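Local structure of fusolin (Unidentified entomopoxvirus, 4OW5) at residues Y3-I8 / E135-P140; D31-A36 / G115-T120; T120-Q125 / A229-A234; T154-N159 / P203-Q208. The protein probably binds chitin through a lytic polysaccharide monooxygenase-type domain, enhances the virulence of entomopoxviruses and crystallises in vivo into viral spindles. All blocks are in the same frame, centred on the assembly; numbering follows the deposited sequence.

From the N terminus, Tyr3-Ile8 opens the longest of the loops, which interaction 1 closes at Glu135-Pro140 by pairing the first strand with strand 131-140. Interaction 2 is nested inside it and fastens the start of helix 32-47 to the loop that leads into strand 120-123. That strand begins at Thr120, shared with interaction 3, whose loop runs on to strand 223-234; it therefore crosses interaction 1. Interaction 4, nested within the loop of interaction 3, joins the turn after strand 147-154 to the connection between strands 194-203 and 209-217. Gln208 of interaction 4 reaches Trp117 of interaction 2, and all four contacts touch the second subunit.

Interaction 1: Y3-I8 / E135-P140; sequences YITFPI and EFEFCP
The ring of Phe138 lies with one face against the backbone of Tyr3, whose carbonyl O sits over the ring centre, and Phe138 CZ comes within 3.4 Å of Tyr3 N. CG of Phe138 stands anti to its backbone N (chi1 -169°), which lays the ring along the first strand, and the Ile4 side chain crosses that of Phe138 at about a right angle, its CG1 nearest. The antiparallel pairing is interrupted by a classic beta bulge: Thr5 and Phe6 both face Glu137, and Glu137 O accepts from Thr5 N at 2.9 Å and from Phe6 N at 3.1 Å. The glutamate is gripped at its far end. Thr5 OG1 donates to Glu137 OE1 over 2.8 Å, on the anti side and 29° out of the carboxylate plane, while Gln188 N also binds OE1 and Ser187 OG binds OE2. Thr5 CG2 is pressed on Cys139 CB at 3.4 Å, and Cys139 SG, disulfide-bonded to Cys189, meets the Tyr3 ring obliquely, 4.7 Å from its centroid. After the bulge, cis Pro7 sets its CD 3.7 Å from Phe136 CE1. Strand 2-6 is an outermost strand of an antiparallel sheet within the chain; strand 194-203 flanks 131-140 on its other side. Ile4, Pro7 and Phe136 pack on strand 209-217 of the second sheet, consistent with a fibronectin type III-like sandwich, and Phe6 meets Tyr348 of the second subunit, on helix 338-352.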
loop_
_atom_site.group_PDB
_atom_site.type_symbol
_atom_site.label_atom_id
_atom_site.label_comp_id
_atom_site.label_asym_id
_atom_site.label_seq_id
_atom_site.Cartn_x
_atom_site.Cartn_y
_atom_site.Cartn_z
ATOM N N TYR A 3 9.160 24.897 -10.001
ATOM C CA TYR A 3 8.840 23.516 -9.696
ATOM C C TYR A 3 7.917 23.434 -8.466
ATOM O O TYR A 3 7.813 24.386 -7.688
ATOM C CB TYR A 3 10.123 22.681 -9.468
ATOM C CG TYR A 3 11.167 23.359 -8.606
ATOM C CD1 TYR A 3 10.947 23.578 -7.252
ATOM C CD2 TYR A 3 12.332 23.888 -9.169
ATOM C CE1 TYR A 3 11.820 24.344 -6.493
ATOM C CE2 TYR A 3 13.257 24.589 -8.392
ATOM C CZ TYR A 3 12.980 24.833 -7.059
ATOM O OH TYR A 3 13.844 25.490 -6.230
ATOM N N ILE A 4 7.237 22.304 -8.330
ATOM C CA ILE A 4 6.364 22.033 -7.184
ATOM C C ILE A 4 7.271 21.766 -5.998
ATOM O O ILE A 4 8.146 20.910 -6.124
ATOM C CB ILE A 4 5.379 20.846 -7.338
ATOM C CG1 ILE A 4 4.780 20.676 -8.746
ATOM C CG2 ILE A 4 4.270 20.944 -6.279
ATOM C CD1 ILE A 4 4.263 19.186 -8.953
ATOM N N THR A 5 7.070 22.479 -4.870
ATOM C CA THR A 5 7.820 22.238 -3.637
ATOM C C THR A 5 6.959 21.481 -2.659
ATOM O O THR A 5 7.507 20.784 -1.820
ATOM C CB THR A 5 8.404 23.480 -3.033
ATOM O OG1 THR A 5 7.409 24.492 -2.994
ATOM C CG2 THR A 5 9.650 23.919 -3.768
ATOM N N PHE A 6 5.649 21.588 -2.740
ATOM C CA PHE A 6 4.793 20.769 -1.860
ATOM C C PHE A 6 3.518 20.372 -2.577
ATOM O O PHE A 6 2.746 21.271 -2.888
ATOM C CB PHE A 6 4.433 21.457 -0.533
ATOM C CG PHE A 6 3.765 20.452 0.375
ATOM C CD1 PHE A 6 4.480 19.384 0.885
ATOM C CD2 PHE A 6 2.392 20.485 0.591
ATOM C CE1 PHE A 6 3.847 18.355 1.554
ATOM C CE2 PHE A 6 1.764 19.494 1.358
ATOM C CZ PHE A 6 2.508 18.439 1.846
ATOM N N PRO A 7 3.245 19.062 -2.812
ATOM C CA PRO A 7 4.135 17.893 -2.576
ATOM C C PRO A 7 5.329 17.999 -3.519
ATOM O O PRO A 7 5.135 18.356 -4.674
ATOM C CB PRO A 7 3.257 16.670 -2.900
ATOM C CG PRO A 7 1.930 17.166 -3.276
ATOM C CD PRO A 7 2.005 18.668 -3.492
ATOM N N ILE A 8 6.524 17.716 -3.043
ATOM C CA ILE A 8 7.758 17.919 -3.818
ATOM C C ILE A 8 7.687 17.225 -5.174
ATOM O O ILE A 8 7.268 16.061 -5.258
ATOM C CB ILE A 8 9.021 17.522 -3.021
ATOM C CG1 ILE A 8 10.288 18.047 -3.718
ATOM C CG2 ILE A 8 9.122 16.032 -2.716
ATOM C CD1 ILE A 8 11.600 17.927 -2.865
ATOM N N GLU A 135 -2.396 21.960 0.903
ATOM C CA GLU A 135 -2.066 23.272 0.422
ATOM C C GLU A 135 -0.830 23.155 -0.487
ATOM O O GLU A 135 0.286 23.052 -0.012
ATOM C CB GLU A 135 -1.866 24.272 1.548
ATOM C CG GLU A 135 -1.704 25.679 1.016
ATOM C CD GLU A 135 -1.286 26.681 2.069
ATOM O OE1 GLU A 135 -0.209 26.489 2.682
ATOM O OE2 GLU A 135 -1.971 27.720 2.195
ATOM N N PHE A 136 -1.059 23.191 -1.779
ATOM C CA PHE A 136 -0.025 23.165 -2.786
ATOM C C PHE A 136 0.878 24.365 -2.654
ATOM O O PHE A 136 0.390 25.472 -2.422
ATOM C CB PHE A 136 -0.613 23.159 -4.218
ATOM C CG PHE A 136 -1.058 21.814 -4.709
ATOM C CD1 PHE A 136 -0.197 21.005 -5.419
ATOM C CD2 PHE A 136 -2.351 21.366 -4.477
ATOM C CE1 PHE A 136 -0.615 19.768 -5.903
ATOM C CE2 PHE A 136 -2.762 20.115 -4.939
ATOM C CZ PHE A 136 -1.899 19.338 -5.672
ATOM N N GLU A 137 2.179 24.158 -2.828
ATOM C CA GLU A 137 3.164 25.235 -2.908
ATOM C C GLU A 137 3.981 25.015 -4.167
ATOM O O GLU A 137 4.569 23.937 -4.364
ATOM C CB GLU A 137 4.067 25.312 -1.650
ATOM C CG GLU A 137 4.897 26.584 -1.632
ATOM C CD GLU A 137 5.973 26.671 -0.566
ATOM O OE1 GLU A 137 6.837 25.769 -0.533
ATOM O OE2 GLU A 137 6.007 27.679 0.176
ATOM N N PHE A 138 3.911 25.967 -5.079
ATOM C CA PHE A 138 4.686 25.961 -6.307
ATOM C C PHE A 138 5.707 27.108 -6.190
ATOM O O PHE A 138 5.337 28.257 -5.904
ATOM C CB PHE A 138 3.784 26.081 -7.526
ATOM C CG PHE A 138 4.524 25.807 -8.808
ATOM C CD1 PHE A 138 5.207 26.817 -9.461
ATOM C CD2 PHE A 138 4.557 24.527 -9.354
ATOM C CE1 PHE A 138 5.948 26.546 -10.612
ATOM C CE2 PHE A 138 5.233 24.282 -10.544
ATOM C CZ PHE A 138 5.947 25.292 -11.155
ATOM N N CYS A 139 6.962 26.773 -6.382
ATOM C CA CYS A 139 8.117 27.635 -6.204
ATOM C C CYS A 139 8.561 28.239 -7.534
ATOM O O CYS A 139 9.202 27.544 -8.327
ATOM C CB CYS A 139 9.232 26.820 -5.561
ATOM S SG CYS A 139 10.732 27.748 -5.158
ATOM N N PRO A 140 8.277 29.539 -7.794
ATOM C CA PRO A 140 8.752 30.138 -9.051
ATOM C C PRO A 140 10.167 30.658 -8.863
ATOM O O PRO A 140 10.394 31.492 -7.995
ATOM C CB PRO A 140 7.764 31.271 -9.289
ATOM C CG PRO A 140 7.381 31.723 -7.889
ATOM C CD PRO A 140 7.546 30.532 -6.974
#

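Interaction 2: D31-A36 / G115-T120; sequences DPMCRA and GSWTPT
Met33, in the first turn of a helix, faces Trp117 in an irregular segment, their CA atoms 5.7 Å apart. The helix starts at Pro32, and the other backbone bends through an inverse gamma turn centred on Ser116 before running on toward strand 120-123. Met33 CE packs on the CA of Gly115, 3.7 Å away, whose backbone angles (phi 152°, psi -163°) favour glycine. Met33 carries most of the contact. Its CG packs on the Ser116 peptide carbon, and its CB sits over one face of the Trp117 six-membered ring, a CH-pi contact 3.7 Å from the centroid and 16° off the normal. Bends at chi2 and chi3 then fold the chain back, so that SD stands above the five-membered ring at 5.0 Å from its centroid, a distant Met-aromatic contact, and CE approaches Trp117 CE2. The indole NE1 is held by Val113 O. At the other end, Asp31 is the helix N-cap: its OD2 accepts from Cys34 N at 3.0 Å on the anti lone pair, with a weak bond from Met33 N. Asp31 OD1 reaches the loop directly: Thr118 OG1 donates to it over 2.6 Å, on the syn side. One water bridges Asp31 OD2, at 2.6 Å, to Thr118 N. Helix 32-47 is clamped to helix 10-17 by the Cys34-Cys14 disulfide, and Trp117 lies between that pair and strand 223-234, touching Cys14, making a cation-pi contact with Arg10 and packing on Asp230.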
loop_
_atom_site.group_PDB
_atom_site.type_symbol
_atom_site.label_atom_id
_atom_site.label_comp_id
_atom_site.label_asym_id
_atom_site.label_seq_id
_atom_site.Cartn_x
_atom_site.Cartn_y
_atom_site.Cartn_z
ATOM N N ASP A 31 18.845 7.554 -3.878
ATOM C CA ASP A 31 17.494 7.059 -4.142
ATOM C C ASP A 31 17.544 6.165 -5.406
ATOM O O ASP A 31 18.113 6.584 -6.410
ATOM C CB ASP A 31 16.499 8.203 -4.298
ATOM C CG ASP A 31 15.099 7.710 -4.553
ATOM O OD1 ASP A 31 14.405 7.378 -3.576
ATOM O OD2 ASP A 31 14.735 7.549 -5.737
ATOM N N PRO A 32 17.083 4.899 -5.334
ATOM C CA PRO A 32 17.195 4.013 -6.509
ATOM C C PRO A 32 16.502 4.537 -7.771
ATOM O O PRO A 32 16.984 4.280 -8.865
ATOM C CB PRO A 32 16.534 2.710 -6.052
ATOM C CG PRO A 32 16.472 2.781 -4.580
ATOM C CD PRO A 32 16.494 4.202 -4.172
ATOM N N MET A 33 15.357 5.233 -7.636
ATOM C CA MET A 33 14.649 5.711 -8.811
ATOM C C MET A 33 15.307 6.954 -9.362
ATOM O O MET A 33 15.443 7.015 -10.571
ATOM C CB MET A 33 13.156 5.898 -8.541
ATOM C CG MET A 33 12.422 4.594 -8.321
ATOM S SD MET A 33 12.691 3.341 -9.607
ATOM C CE MET A 33 12.062 4.171 -11.003
ATOM N N CYS A 34 15.812 7.893 -8.538
ATOM C CA CYS A 34 16.606 8.997 -9.074
ATOM C C CYS A 34 17.867 8.433 -9.761
ATOM O O CYS A 34 18.240 8.889 -10.839
ATOM C CB CYS A 34 16.974 10.009 -7.996
ATOM S SG CYS A 34 15.536 10.784 -7.210
ATOM N N ARG A 35 18.496 7.431 -9.162
ATOM C CA ARG A 35 19.686 6.829 -9.765
ATOM C C ARG A 35 19.346 6.178 -11.110
ATOM O O ARG A 35 20.091 6.370 -12.061
ATOM C CB ARG A 35 20.336 5.814 -8.817
ATOM C CG ARG A 35 21.619 5.215 -9.382
ATOM C CD ARG A 35 22.457 4.481 -8.352
ATOM N NE ARG A 35 21.790 3.290 -7.834
ATOM C CZ ARG A 35 21.175 3.169 -6.653
ATOM N NH1 ARG A 35 21.130 4.190 -5.807
ATOM N NH2 ARG A 35 20.605 2.027 -6.313
ATOM N N ALA A 36 18.256 5.392 -11.180
ATOM C CA ALA A 36 17.809 4.747 -12.428
ATOM C C ALA A 36 17.479 5.770 -13.507
ATOM O O ALA A 36 17.794 5.525 -14.657
ATOM C CB ALA A 36 16.573 3.892 -12.171
ATOM N N GLY A 115 8.571 2.508 -11.639
ATOM C CA GLY A 115 9.195 1.904 -10.482
ATOM C C GLY A 115 8.776 2.520 -9.170
ATOM O O GLY A 115 7.785 3.268 -9.111
ATOM N N SER A 116 9.585 2.249 -8.121
ATOM C CA SER A 116 9.292 2.603 -6.732
ATOM C C SER A 116 9.658 4.053 -6.396
ATOM O O SER A 116 10.427 4.297 -5.460
ATOM C CB SER A 116 10.024 1.643 -5.795
ATOM O OG SER A 116 11.412 1.571 -6.079
ATOM N N TRP A 117 9.075 5.026 -7.128
ATOM C CA TRP A 117 9.356 6.446 -6.900
ATOM C C TRP A 117 9.015 6.808 -5.467
ATOM O O TRP A 117 8.002 6.334 -4.978
ATOM C CB TRP A 117 8.583 7.338 -7.872
ATOM C CG TRP A 117 9.115 7.268 -9.271
ATOM C CD1 TRP A 117 8.643 6.511 -10.305
ATOM C CD2 TRP A 117 10.280 7.927 -9.758
ATOM N NE1 TRP A 117 9.373 6.771 -11.443
ATOM C CE2 TRP A 117 10.441 7.553 -11.109
ATOM C CE3 TRP A 117 11.199 8.825 -9.187
ATOM C CZ2 TRP A 117 11.474 8.041 -11.890
ATOM C CZ3 TRP A 117 12.230 9.306 -9.970
ATOM C CH2 TRP A 117 12.350 8.928 -11.301
ATOM N N THR A 118 9.873 7.587 -4.781
ATOM C CA THR A 118 9.653 7.920 -3.379
ATOM C C THR A 118 8.538 8.952 -3.294
ATOM O O THR A 118 8.683 10.041 -3.857
ATOM C CB THR A 118 10.917 8.427 -2.694
ATOM O OG1 THR A 118 11.916 7.428 -2.795
ATOM C CG2 THR A 118 10.683 8.786 -1.195
ATOM N N PRO A 119 7.450 8.652 -2.557
ATOM C CA PRO A 119 6.373 9.628 -2.453
ATOM C C PRO A 119 6.429 10.477 -1.225
ATOM O O PRO A 119 7.038 10.123 -0.233
ATOM C CB PRO A 119 5.147 8.727 -2.376
ATOM C CG PRO A 119 5.644 7.570 -1.483
ATOM C CD PRO A 119 7.092 7.381 -1.887
ATOM N N THR A 120 5.689 11.565 -1.268
ATOM C CA THR A 120 5.331 12.347 -0.109
ATOM C C THR A 120 4.285 11.503 0.622
ATOM O O THR A 120 3.284 11.123 0.006
ATOM C CB THR A 120 4.761 13.713 -0.511
ATOM O OG1 THR A 120 5.816 14.515 -1.057
ATOM C CG2 THR A 120 4.052 14.421 0.679
HETATM O O HOH W 1 12.386 8.768 -5.817
HETATM O O HOH W 2 13.090 5.161 -5.011
#

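Interaction 3: T120-Q125 / A229-A234; sequences TVIPLQ and ADVIFA
Ala234, Phe233 and Ile122 have the most surface buried between these two parallel strands, which run in register from Thr120 beside Val231 to Pro123 beside Ala234. Ala234 is bound through its backbone twice: its N donates to Ile122 O at 2.9 Å, from 45° out of the carbonyl plane, and its O accepts from Leu124 N at 2.8 Å. Its CB packs on Val121 CG1 on the more exposed side of the sheet. On the buried side, Phe233 lies alongside Ile122, the two side chains pointing the same way, with Ile122 CG2 3.8 Å from Phe233 CE1. The ring edge also faces Ile122 O, and the Leu124 side chain runs about perpendicular to that of Phe233, Leu124 CD2 3.6 Å from Phe233 CD1. Ile122 CG1 stands beside its own backbone N (chi1 -56°), carrying CD1 back to Val231 CG1 at 3.6 Å. A nearly straight bond, Ile122 N to Ile232 O at 2.9 Å, ties the middle of the pair. Thr120 OG1 is hydrogen-bonded to Tyr345 OH of the second subunit. Strand 223-234 continues the sheet through antiparallel pairing with 209-217, and the Ile122, Leu124 and Phe233 side chains face strand 131-140 of the other sheet, touching Ile134 and Val132.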
loop_
_atom_site.group_PDB
_atom_site.type_symbol
_atom_site.label_atom_id
_atom_site.label_comp_id
_atom_site.label_asym_id
_atom_site.label_seq_id
_atom_site.Cartn_x
_atom_site.Cartn_y
_atom_site.Cartn_z
ATOM N N THR A 120 5.689 11.565 -1.268
ATOM C CA THR A 120 5.331 12.347 -0.109
ATOM C C THR A 120 4.285 11.503 0.622
ATOM O O THR A 120 3.284 11.123 0.006
ATOM C CB THR A 120 4.761 13.713 -0.511
ATOM O OG1 THR A 120 5.816 14.515 -1.057
ATOM C CG2 THR A 120 4.052 14.421 0.679
ATOM N N VAL A 121 4.483 11.238 1.904
ATOM C CA VAL A 121 3.579 10.409 2.699
ATOM C C VAL A 121 2.684 11.281 3.543
ATOM O O VAL A 121 3.157 11.900 4.485
ATOM C CB VAL A 121 4.378 9.435 3.586
ATOM C CG1 VAL A 121 3.447 8.630 4.486
ATOM C CG2 VAL A 121 5.268 8.521 2.726
ATOM N N ILE A 122 1.385 11.291 3.238
ATOM C CA ILE A 122 0.401 12.087 3.959
ATOM C C ILE A 122 -0.402 11.171 4.905
ATOM O O ILE A 122 -1.198 10.363 4.441
ATOM C CB ILE A 122 -0.518 12.841 2.948
ATOM C CG1 ILE A 122 0.385 13.698 1.982
ATOM C CG2 ILE A 122 -1.587 13.717 3.703
ATOM C CD1 ILE A 122 -0.319 14.397 0.960
ATOM N N PRO A 123 -0.258 11.313 6.230
ATOM C CA PRO A 123 -1.055 10.474 7.146
ATOM C C PRO A 123 -2.536 10.869 7.178
ATOM O O PRO A 123 -2.878 12.040 7.071
ATOM C CB PRO A 123 -0.386 10.692 8.522
ATOM C CG PRO A 123 0.820 11.547 8.281
ATOM C CD PRO A 123 0.592 12.263 6.983
ATOM N N LEU A 124 -3.409 9.883 7.228
ATOM C CA LEU A 124 -4.839 10.128 7.341
ATOM C C LEU A 124 -5.207 10.168 8.826
ATOM O O LEU A 124 -4.812 9.272 9.565
ATOM C CB LEU A 124 -5.641 9.027 6.633
ATOM C CG LEU A 124 -5.475 8.915 5.129
ATOM C CD1 LEU A 124 -6.168 7.686 4.597
ATOM C CD2 LEU A 124 -5.974 10.143 4.421
ATOM N N GLN A 125 -5.956 11.152 9.261
ATOM C CA GLN A 125 -6.428 11.184 10.671
ATOM C C GLN A 125 -7.577 10.175 10.810
ATOM O O GLN A 125 -7.752 9.586 11.875
ATOM C CB GLN A 125 -6.879 12.598 11.096
ATOM N N ALA A 229 4.368 14.767 -9.276
ATOM C CA ALA A 229 4.636 14.652 -7.843
ATOM C C ALA A 229 4.054 13.314 -7.366
ATOM O O ALA A 229 2.885 13.032 -7.610
ATOM C CB ALA A 229 4.026 15.796 -7.090
ATOM N N ASP A 230 4.873 12.516 -6.709
ATOM C CA ASP A 230 4.498 11.199 -6.173
ATOM C C ASP A 230 3.967 11.355 -4.744
ATOM O O ASP A 230 4.574 12.030 -3.912
ATOM C CB ASP A 230 5.694 10.257 -6.208
ATOM C CG ASP A 230 6.256 10.102 -7.613
ATOM O OD1 ASP A 230 5.537 9.527 -8.484
ATOM O OD2 ASP A 230 7.408 10.566 -7.857
ATOM N N VAL A 231 2.847 10.751 -4.467
ATOM C CA VAL A 231 2.140 10.880 -3.188
ATOM C C VAL A 231 1.475 9.555 -2.772
ATOM O O VAL A 231 0.984 8.798 -3.609
ATOM C CB VAL A 231 1.040 12.004 -3.282
ATOM C CG1 VAL A 231 0.378 12.306 -1.920
ATOM C CG2 VAL A 231 1.553 13.292 -3.915
ATOM N N ILE A 232 1.351 9.361 -1.453
ATOM C CA ILE A 232 0.655 8.236 -0.869
ATOM C C ILE A 232 -0.003 8.667 0.431
ATOM O O ILE A 232 0.567 9.433 1.199
ATOM C CB ILE A 232 1.568 6.995 -0.653
ATOM C CG1 ILE A 232 0.707 5.728 -0.540
ATOM C CG2 ILE A 232 2.527 7.146 0.537
ATOM C CD1 ILE A 232 1.532 4.405 -0.429
ATOM N N PHE A 233 -1.195 8.166 0.683
ATOM C CA PHE A 233 -1.852 8.384 1.952
ATOM C C PHE A 233 -1.430 7.239 2.883
ATOM O O PHE A 233 -1.354 6.101 2.433
ATOM C CB PHE A 233 -3.386 8.450 1.765
ATOM C CG PHE A 233 -3.792 9.752 1.128
ATOM C CD1 PHE A 233 -3.651 10.943 1.812
ATOM C CD2 PHE A 233 -4.318 9.786 -0.155
ATOM C CE1 PHE A 233 -3.974 12.149 1.218
ATOM C CE2 PHE A 233 -4.689 10.995 -0.735
ATOM C CZ PHE A 233 -4.539 12.171 -0.026
ATOM N N ALA A 234 -1.105 7.529 4.132
ATOM C CA ALA A 234 -0.771 6.504 5.116
ATOM C C ALA A 234 -1.988 6.306 6.029
ATOM O O ALA A 234 -2.501 7.268 6.603
ATOM C CB ALA A 234 0.463 6.874 5.905
HETATM O O HOH W 3 5.962 14.298 -3.625
#

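Interaction 4: T154-N159 / P203-Q208; sequences TVPSFN and PVRQTQ. With EDO (1,2-ethanediol), chain G.
Arg205 grips Thr154 side-on: NH2 and NE both donate to the one carbonyl, at 2.9 Å and 3.0 Å from Thr154 O. That oxygen lies in the guanidinium plane, and the two nitrogens approach from opposite faces of the carbonyl plane. A bend at chi2 (-85°) turns the arginine toward this oxygen, and Pro156 CG sits over the centre of one face of the guanidinium. On the edge, NH2 also donates to O1 of a 1,2-ethanediol at 2.9 Å, a molecule probably taken up from the crystallisation liquor, while NH1 keeps a weak bond to Val204 O. Further along, water takes over from direct contact. One water bridges Pro156 O and Thr207 OG1; a second lies within hydrogen-bonding distance of that hydroxyl, Phe158 O and Gln208 O, and cannot donate to every acceptor around it. Thr207 OG1, which thus links the two loops through both, stands between its backbone N and carbonyl carbon (chi1 55°), directed at these waters. Thr207 also touches Thr207 of the second subunit. Behind this shell, a type I turn from Val155 to Phe158, closed by Phe158 N to Val155 O at 3.1 Å, presents Pro156 O and Phe158 O to the waters; Thr154 O comes just before it, and Thr154 CG2 lies over one face of the Phe158 ring. Thr154 OG1 is bonded to Val210 N on strand 209-217. The contact joins the turn beyond strand 147-154 to the link between strands 194-203 and 209-217; Arg205 packs on Ile171 of strand 170-176, and Gln208 on strand 223-234.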
loop_
_atom_site.group_PDB
_atom_site.type_symbol
_atom_site.label_atom_id
_atom_site.label_comp_id
_atom_site.label_asym_id
_atom_site.label_seq_id
_atom_site.Cartn_x
_atom_site.Cartn_y
_atom_site.Cartn_z
ATOM N N THR A 154 -3.880 11.074 -10.893
ATOM C CA THR A 154 -4.004 9.825 -11.623
ATOM C C THR A 154 -5.313 9.073 -11.236
ATOM O O THR A 154 -5.796 9.166 -10.105
ATOM C CB THR A 154 -2.803 8.915 -11.445
ATOM O OG1 THR A 154 -2.447 8.875 -10.063
ATOM C CG2 THR A 154 -1.620 9.327 -12.322
ATOM N N VAL A 155 -5.852 8.363 -12.206
ATOM C CA VAL A 155 -7.051 7.522 -12.050
ATOM C C VAL A 155 -6.736 6.423 -11.027
ATOM O O VAL A 155 -5.574 6.039 -10.903
ATOM C CB VAL A 155 -7.583 6.921 -13.373
ATOM C CG1 VAL A 155 -8.037 8.009 -14.352
ATOM C CG2 VAL A 155 -6.574 5.974 -14.030
ATOM N N PRO A 156 -7.743 5.834 -10.356
ATOM C CA PRO A 156 -7.429 4.788 -9.361
ATOM C C PRO A 156 -6.691 3.548 -9.885
ATOM O O PRO A 156 -5.955 2.952 -9.122
ATOM C CB PRO A 156 -8.797 4.413 -8.793
ATOM C CG PRO A 156 -9.685 5.586 -9.115
ATOM C CD PRO A 156 -9.184 6.162 -10.377
ATOM N N SER A 157 -6.814 3.190 -11.154
ATOM C CA SER A 157 -6.108 2.003 -11.668
ATOM C C SER A 157 -4.611 2.241 -11.980
ATOM O O SER A 157 -3.942 1.305 -12.417
ATOM C CB SER A 157 -6.789 1.469 -12.916
ATOM O OG SER A 157 -6.568 2.326 -14.021
ATOM N N PHE A 158 -4.106 3.487 -11.835
ATOM C CA PHE A 158 -2.708 3.795 -12.112
ATOM C C PHE A 158 -1.795 3.040 -11.150
ATOM O O PHE A 158 -1.993 3.049 -9.933
ATOM C CB PHE A 158 -2.460 5.315 -12.005
ATOM C CG PHE A 158 -1.016 5.749 -12.102
ATOM C CD1 PHE A 158 -0.376 5.808 -13.331
ATOM C CD2 PHE A 158 -0.276 6.016 -10.960
ATOM C CE1 PHE A 158 0.981 6.127 -13.417
ATOM C CE2 PHE A 158 1.066 6.377 -11.049
ATOM C CZ PHE A 158 1.687 6.417 -12.278
ATOM N N ASN A 159 -0.748 2.456 -11.701
ATOM C CA ASN A 159 0.225 1.684 -10.932
ATOM C C ASN A 159 1.608 2.282 -11.216
ATOM O O ASN A 159 2.149 2.077 -12.298
ATOM C CB ASN A 159 0.111 0.211 -11.329
ATOM C CG ASN A 159 1.038 -0.714 -10.608
ATOM O OD1 ASN A 159 2.086 -0.312 -10.109
ATOM N ND2 ASN A 159 0.758 -1.990 -10.672
ATOM N N PRO A 203 -8.673 13.643 -3.835
ATOM C CA PRO A 203 -9.431 12.399 -3.617
ATOM C C PRO A 203 -8.542 11.371 -2.935
ATOM O O PRO A 203 -7.381 11.203 -3.310
ATOM C CB PRO A 203 -9.837 11.954 -5.043
ATOM C CG PRO A 203 -9.713 13.198 -5.874
ATOM C CD PRO A 203 -8.608 13.993 -5.269
ATOM N N VAL A 204 -9.062 10.724 -1.914
ATOM C CA VAL A 204 -8.290 9.752 -1.243
ATOM C C VAL A 204 -8.109 8.564 -2.248
ATOM O O VAL A 204 -8.871 8.378 -3.216
ATOM C CB VAL A 204 -8.873 9.385 0.151
ATOM C CG1 VAL A 204 -8.058 8.307 0.832
ATOM C CG2 VAL A 204 -8.858 10.612 1.043
ATOM N N ARG A 205 -6.936 8.018 -2.179
ATOM C CA ARG A 205 -6.494 6.885 -2.988
ATOM C C ARG A 205 -6.020 5.864 -1.998
ATOM O O ARG A 205 -5.459 6.234 -0.958
ATOM C CB ARG A 205 -5.364 7.326 -3.934
ATOM C CG ARG A 205 -5.818 8.199 -5.099
ATOM C CD ARG A 205 -6.302 7.379 -6.248
ATOM N NE ARG A 205 -6.727 8.194 -7.393
ATOM C CZ ARG A 205 -7.910 8.782 -7.510
ATOM N NH1 ARG A 205 -8.815 8.676 -6.546
ATOM N NH2 ARG A 205 -8.203 9.480 -8.595
ATOM N N GLN A 206 -6.197 4.590 -2.318
ATOM C CA GLN A 206 -5.703 3.496 -1.491
ATOM C C GLN A 206 -4.340 3.018 -1.978
ATOM O O GLN A 206 -3.811 2.090 -1.420
ATOM C CB GLN A 206 -6.734 2.343 -1.524
ATOM C CG GLN A 206 -8.163 2.801 -1.171
ATOM C CD GLN A 206 -8.242 3.578 0.131
ATOM O OE1 GLN A 206 -7.636 3.201 1.136
ATOM N NE2 GLN A 206 -9.037 4.644 0.174
ATOM N N THR A 207 -3.774 3.637 -3.006
ATOM C CA THR A 207 -2.484 3.280 -3.590
ATOM C C THR A 207 -1.652 4.531 -3.826
ATOM O O THR A 207 -2.184 5.649 -3.858
ATOM C CB THR A 207 -2.734 2.579 -4.932
ATOM O OG1 THR A 207 -3.536 3.450 -5.729
ATOM C CG2 THR A 207 -3.430 1.244 -4.782
ATOM N N GLN A 208 -0.375 4.326 -4.089
ATOM C CA GLN A 208 0.516 5.416 -4.419
ATOM C C GLN A 208 0.056 6.014 -5.752
ATOM O O GLN A 208 -0.330 5.280 -6.658
ATOM C CB GLN A 208 1.959 4.936 -4.470
ATOM C CG GLN A 208 2.895 6.034 -4.833
ATOM C CD GLN A 208 4.334 5.722 -4.606
ATOM O OE1 GLN A 208 4.709 4.854 -3.807
ATOM N NE2 GLN A 208 5.173 6.396 -5.338
HETATM C C1 EDO G . -11.703 9.433 -8.515
HETATM O O1 EDO G . -10.887 10.588 -8.386
HETATM C C2 EDO G . -12.374 9.125 -7.158
HETATM O O2 EDO G . -12.370 7.719 -6.945
HETATM O O HOH W 4 -4.124 6.902 -8.890
HETATM O O HOH W 5 -6.074 3.320 -6.636
HETATM O O HOH W 6 -2.656 4.819 -7.886
#